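Local coordinates for protein Nrps/pks (Streptomyces albus, PDB 4OPF) that probably serves as a ketosynthase domain of an AT-less type I polyketide synthase, extending the growing chain by decarboxylative condensation during oxazolomycin biosynthesis, at residues A[136-139]-A[140-144]; A[313-317]-A[318-322]. All blocks are in the same frame, centred on the assembly; numbering follows the deposited sequence.

The two contacts are local ones on opposite sides of the chain's centre, about 42 Å between their own centres, and they share no helix or strand. Contact 1 is the start of helix 138-147, partly buried, with Leu-139, Ala-140 and Leu-143 packed on strands at one margin of the large sheet and the second subunit close by. Contact 2 is the loop, with a type II beta turn, between helix 300-314 and strand 322-325, toward the other margin; its tip is exposed and no other chain of the assembly lies against it. Backbone bonds of a first helical turn carry contact 1; in contact 2 a buried arginine side chain gathers loop carbonyls.

Contact 1: residues A[136-139]-A[140-144]; sequences QNYL and AANLS
The opening turn of helix 138-147 is where Asn-137 and Tyr-138 meet Ala-140, Ala-141 and Asn-142. The carbonyl of Asn-137, the residue just ahead of the helix, takes two backbone N-H groups. Ala-141 N reaches Asn-137 O at 2.9 Å in a nearly straight bond (168° at the hydrogen), while Ala-140 N lies 3.0 Å from the same Asn-137 O but is bent and weak. One residue on, the i to i+4 bond repeats with a single backbone donor, Asn-142 N to Tyr-138 O at 2.8 Å.

Among the side chains, Tyr-138 and Asn-142 meet on the flank of this turn. Asn-142 ND2 comes closest to Tyr-138 O, at 3.0 Å, but the angle is too poor for a hydrogen bond. More loosely, the same Asn-142 ND2 stands at the edge of the phenol ring, 3.9 Å from Tyr-138 CD1, with the amide turned 61° from the ring plane. Tyr-138 CG sits between the backbone N and the carbonyl carbon (chi1 65°), a position usually hindered inside a helix by the turn before it; here no helical turn precedes. This torsion goes with the ring's place beside the first turn, where its OH is hydrogen-bonded to Asp-78 and to the backbone N of Arg-116. Further along, Leu-143 CG rests 3.6 Å from Leu-139 O.

The Asn-137 amide does not cap the helix: ND2 and OD1 bond the backbone of Ser-153 and Val-155 in strand 153-156, just where Asp-157 of the second subunit packs on Asn-137. Leu-139, Ala-140 and Leu-143 face strand 107-112, with helix 79-95 against the two leucines. This is a helix N-terminus packed over the outermost strands of the sheet, as belongs to the layered alpha/beta core of the thiolase-like ketosynthase fold.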
loop_
_atom_site.group_PDB
_atom_site.type_symbol
_atom_site.label_atom_id
_atom_site.label_comp_id
_atom_site.label_asym_id
_atom_site.label_seq_id
_atom_site.Cartn_x
_atom_site.Cartn_y
_atom_site.Cartn_z
ATOM N N GLN A 136 -5.032 -13.247 -0.695
ATOM C CA GLN A 136 -5.317 -11.910 -0.089
ATOM C C GLN A 136 -4.938 -10.728 -0.961
ATOM O O GLN A 136 -5.437 -9.589 -0.751
ATOM C CB GLN A 136 -4.688 -11.742 1.297
ATOM C CG GLN A 136 -5.355 -12.597 2.371
ATOM C CD GLN A 136 -5.960 -13.879 1.812
ATOM O OE1 GLN A 136 -7.114 -13.886 1.356
ATOM N NE2 GLN A 136 -5.179 -14.964 1.815
ATOM N N ASN A 137 -4.045 -10.977 -1.920
ATOM C CA ASN A 137 -3.693 -9.954 -2.887
ATOM C C ASN A 137 -4.353 -10.274 -4.201
ATOM O O ASN A 137 -4.106 -9.525 -5.159
ATOM C CB ASN A 137 -2.157 -9.905 -3.042
ATOM C CG ASN A 137 -1.649 -8.540 -3.433
ATOM O OD1 ASN A 137 -1.926 -7.510 -2.740
ATOM N ND2 ASN A 137 -0.833 -8.504 -4.528
ATOM N N TYR A 138 -5.168 -11.370 -4.253
ATOM C CA TYR A 138 -5.663 -11.916 -5.525
ATOM C C TYR A 138 -6.462 -10.871 -6.321
ATOM O O TYR A 138 -6.438 -10.889 -7.532
ATOM C CB TYR A 138 -6.500 -13.211 -5.336
ATOM C CG TYR A 138 -7.789 -12.957 -4.565
ATOM C CD1 TYR A 138 -8.931 -12.491 -5.203
ATOM C CD2 TYR A 138 -7.858 -13.174 -3.208
ATOM C CE1 TYR A 138 -10.107 -12.274 -4.503
ATOM C CE2 TYR A 138 -9.027 -12.922 -2.491
ATOM C CZ TYR A 138 -10.142 -12.451 -3.147
ATOM O OH TYR A 138 -11.307 -12.218 -2.440
ATOM N N LEU A 139 -7.154 -9.929 -5.656
ATOM C CA LEU A 139 -7.941 -8.962 -6.386
ATOM C C LEU A 139 -7.056 -8.146 -7.345
ATOM O O LEU A 139 -7.507 -7.866 -8.478
ATOM C CB LEU A 139 -8.725 -7.999 -5.454
ATOM C CG LEU A 139 -9.886 -8.636 -4.680
ATOM C CD1 LEU A 139 -10.436 -7.594 -3.758
ATOM C CD2 LEU A 139 -11.008 -9.087 -5.609
ATOM N N ALA A 140 -5.867 -7.734 -6.877
ATOM C CA ALA A 140 -4.912 -7.029 -7.726
ATOM C C ALA A 140 -4.143 -8.031 -8.619
ATOM O O ALA A 140 -3.962 -7.815 -9.827
ATOM C CB ALA A 140 -3.953 -6.214 -6.874
ATOM N N ALA A 141 -3.697 -9.125 -8.045
ATOM C CA ALA A 141 -2.815 -10.097 -8.766
ATOM C C ALA A 141 -3.519 -10.729 -9.952
ATOM O O ALA A 141 -2.865 -10.961 -10.965
ATOM C CB ALA A 141 -2.302 -11.226 -7.853
ATOM N N ASN A 142 -4.823 -10.979 -9.861
ATOM C CA ASN A 142 -5.540 -11.470 -11.027
ATOM C C ASN A 142 -5.466 -10.534 -12.183
ATOM O O ASN A 142 -5.374 -10.971 -13.292
ATOM C CB ASN A 142 -7.007 -11.665 -10.744
ATOM C CG ASN A 142 -7.266 -12.944 -10.050
ATOM O OD1 ASN A 142 -6.744 -13.965 -10.448
ATOM N ND2 ASN A 142 -8.082 -12.914 -9.017
ATOM N N LEU A 143 -5.498 -9.230 -11.917
ATOM C CA LEU A 143 -5.469 -8.271 -12.976
ATOM C C LEU A 143 -4.091 -8.230 -13.598
ATOM O O LEU A 143 -3.939 -8.203 -14.820
ATOM C CB LEU A 143 -5.885 -6.881 -12.491
ATOM C CG LEU A 143 -7.254 -6.756 -11.853
ATOM C CD1 LEU A 143 -7.561 -5.343 -11.418
ATOM C CD2 LEU A 143 -8.312 -7.193 -12.813
ATOM N N SER A 144 -3.078 -8.192 -12.750
ATOM C CA SER A 144 -1.705 -8.152 -13.223
ATOM C C SER A 144 -1.418 -9.404 -14.031
ATOM O O SER A 144 -0.708 -9.325 -15.038
ATOM C CB SER A 144 -0.735 -8.069 -12.058
ATOM O OG SER A 144 -0.928 -6.846 -11.350
#

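Contact 2: residues A[313-317]-A[318-322]; sequences VYRDG and SDTPC
Arg-315 folds back across the loop onto Thr-320, Pro-321 and Cys-322, and its hydrogen bonds dominate this contact. Arg-315 NE donates to Thr-320 O at 2.7 Å, and NH2 points straight at Pro-321 O (2.8 Å, 180° at the hydrogen). Both oxygens lie at the guanidinium edge, in its plane, although the donors stand above the planes of the carbonyls they meet. NH1 turns the other way, to Tyr-314 O at 2.9 Å. With Ala-286 O on NH1 and Val-289 O on NH2, five carbonyls around its edge fix the group's rotation; Asp-287 adds a long, weak ion pair to NE. A bend at chi2 (-56°) brings the side chain round to them.

In van der Waals contact, Cys-322 CB sits over one guanidinium face, 3.5 Å from Arg-315 NH2, with SG 3.9 Å above the plane, offset toward the rim; Arg-315 CD passes 3.6 Å from Ser-318 OG. With an alanine here the guanidinium would be gone, and all five carbonyls would probably lose their shared donor while a gap opened beside Cys-322.

The backbone turns at the tip. Ser-318 N bonds Arg-315 O at 3.2 Å, closing a type II beta turn with Gly-317 at positive phi, and a water bridges Arg-315 O and Ser-318 O. Thr-320 N donates to Ser-318 OG at 3.0 Å, an ST turn whose hydroxyl is also bonded to Asp-287.

The chain thus leaves helix 300-314, whose Tyr-314 packs on helix 268-282, and enters strand 322-325, where Cys-322 pairs with the backbone of Pro-374 and Arg-376 and touches Ile-292 of strand 291-293.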
loop_
_atom_site.group_PDB
_atom_site.type_symbol
_atom_site.label_atom_id
_atom_site.label_comp_id
_atom_site.label_asym_id
_atom_site.label_seq_id
_atom_site.Cartn_x
_atom_site.Cartn_y
_atom_site.Cartn_z
ATOM N N VAL A 313 -11.130 24.700 6.786
ATOM C CA VAL A 313 -10.035 24.512 5.900
ATOM C C VAL A 313 -10.271 25.263 4.579
ATOM O O VAL A 313 -9.348 25.888 4.049
ATOM C CB VAL A 313 -9.827 23.025 5.570
ATOM C CG1 VAL A 313 -8.913 22.852 4.357
ATOM C CG2 VAL A 313 -9.213 22.291 6.744
ATOM N N TYR A 314 -11.468 25.135 4.027
ATOM C CA TYR A 314 -11.768 25.627 2.669
ATOM C C TYR A 314 -12.265 27.067 2.585
ATOM O O TYR A 314 -12.049 27.732 1.554
ATOM C CB TYR A 314 -12.803 24.701 1.983
ATOM C CG TYR A 314 -12.132 23.535 1.329
ATOM C CD1 TYR A 314 -11.545 23.708 0.130
ATOM C CD2 TYR A 314 -12.065 22.302 1.909
ATOM C CE1 TYR A 314 -10.950 22.690 -0.521
ATOM C CE2 TYR A 314 -11.417 21.258 1.289
ATOM C CZ TYR A 314 -10.873 21.457 0.066
ATOM O OH TYR A 314 -10.151 20.534 -0.626
ATOM N N ARG A 315 -12.913 27.526 3.649
ATOM C CA ARG A 315 -13.579 28.832 3.678
ATOM C C ARG A 315 -13.285 29.672 4.926
ATOM O O ARG A 315 -14.153 30.380 5.423
ATOM C CB ARG A 315 -15.100 28.681 3.473
ATOM C CG ARG A 315 -15.504 28.187 2.067
ATOM C CD ARG A 315 -14.980 29.060 0.934
ATOM N NE ARG A 315 -15.448 28.576 -0.358
ATOM C CZ ARG A 315 -14.773 27.753 -1.169
ATOM N NH1 ARG A 315 -13.587 27.290 -0.869
ATOM N NH2 ARG A 315 -15.314 27.370 -2.305
ATOM N N ASP A 316 -12.055 29.609 5.412
ATOM C CA ASP A 316 -11.688 30.336 6.617
ATOM C C ASP A 316 -11.561 31.801 6.259
ATOM O O ASP A 316 -10.699 32.154 5.495
ATOM C CB ASP A 316 -10.358 29.791 7.172
ATOM C CG ASP A 316 -10.069 30.315 8.540
ATOM O OD1 ASP A 316 -11.007 30.924 9.120
ATOM O OD2 ASP A 316 -8.911 30.219 9.018
ATOM N N GLY A 317 -12.457 32.627 6.758
ATOM C CA GLY A 317 -12.500 34.049 6.425
ATOM C C GLY A 317 -12.954 34.324 4.991
ATOM O O GLY A 317 -12.579 35.347 4.422
ATOM N N SER A 318 -13.741 33.413 4.397
ATOM C CA SER A 318 -14.174 33.571 3.017
ATOM C C SER A 318 -15.671 33.439 2.892
ATOM O O SER A 318 -16.274 32.668 3.611
ATOM C CB SER A 318 -13.517 32.511 2.132
ATOM O OG SER A 318 -14.040 32.538 0.831
ATOM N N ASP A 319 -16.239 34.168 1.933
ATOM C CA ASP A 319 -17.650 34.100 1.572
ATOM C C ASP A 319 -17.847 33.414 0.230
ATOM O O ASP A 319 -18.957 33.393 -0.249
ATOM C CB ASP A 319 -18.258 35.535 1.512
ATOM C CG ASP A 319 -18.129 36.301 2.874
ATOM O OD1 ASP A 319 -18.486 35.727 3.943
ATOM O OD2 ASP A 319 -17.653 37.472 2.895
ATOM N N THR A 320 -16.798 32.858 -0.395
ATOM C CA THR A 320 -16.971 32.246 -1.696
ATOM C C THR A 320 -17.879 30.992 -1.560
ATOM O O THR A 320 -17.605 30.152 -0.709
ATOM C CB THR A 320 -15.595 31.816 -2.247
ATOM O OG1 THR A 320 -14.752 32.954 -2.418
ATOM C CG2 THR A 320 -15.694 31.092 -3.566
ATOM N N PRO A 321 -18.922 30.841 -2.399
ATOM C CA PRO A 321 -19.744 29.638 -2.286
ATOM C C PRO A 321 -18.921 28.344 -2.354
ATOM O O PRO A 321 -17.872 28.272 -3.028
ATOM C CB PRO A 321 -20.675 29.739 -3.515
ATOM C CG PRO A 321 -20.895 31.233 -3.613
ATOM C CD PRO A 321 -19.496 31.775 -3.395
ATOM N N CYS A 322 -19.350 27.349 -1.599
ATOM C CA CYS A 322 -18.785 26.001 -1.700
ATOM C C CYS A 322 -19.926 25.008 -1.717
ATOM O O CYS A 322 -20.672 24.926 -0.762
ATOM C CB CYS A 322 -17.839 25.682 -0.546
ATOM S SG CYS A 322 -16.865 24.144 -0.792
HETATM O O HOH W 1 -16.777 31.892 6.171
#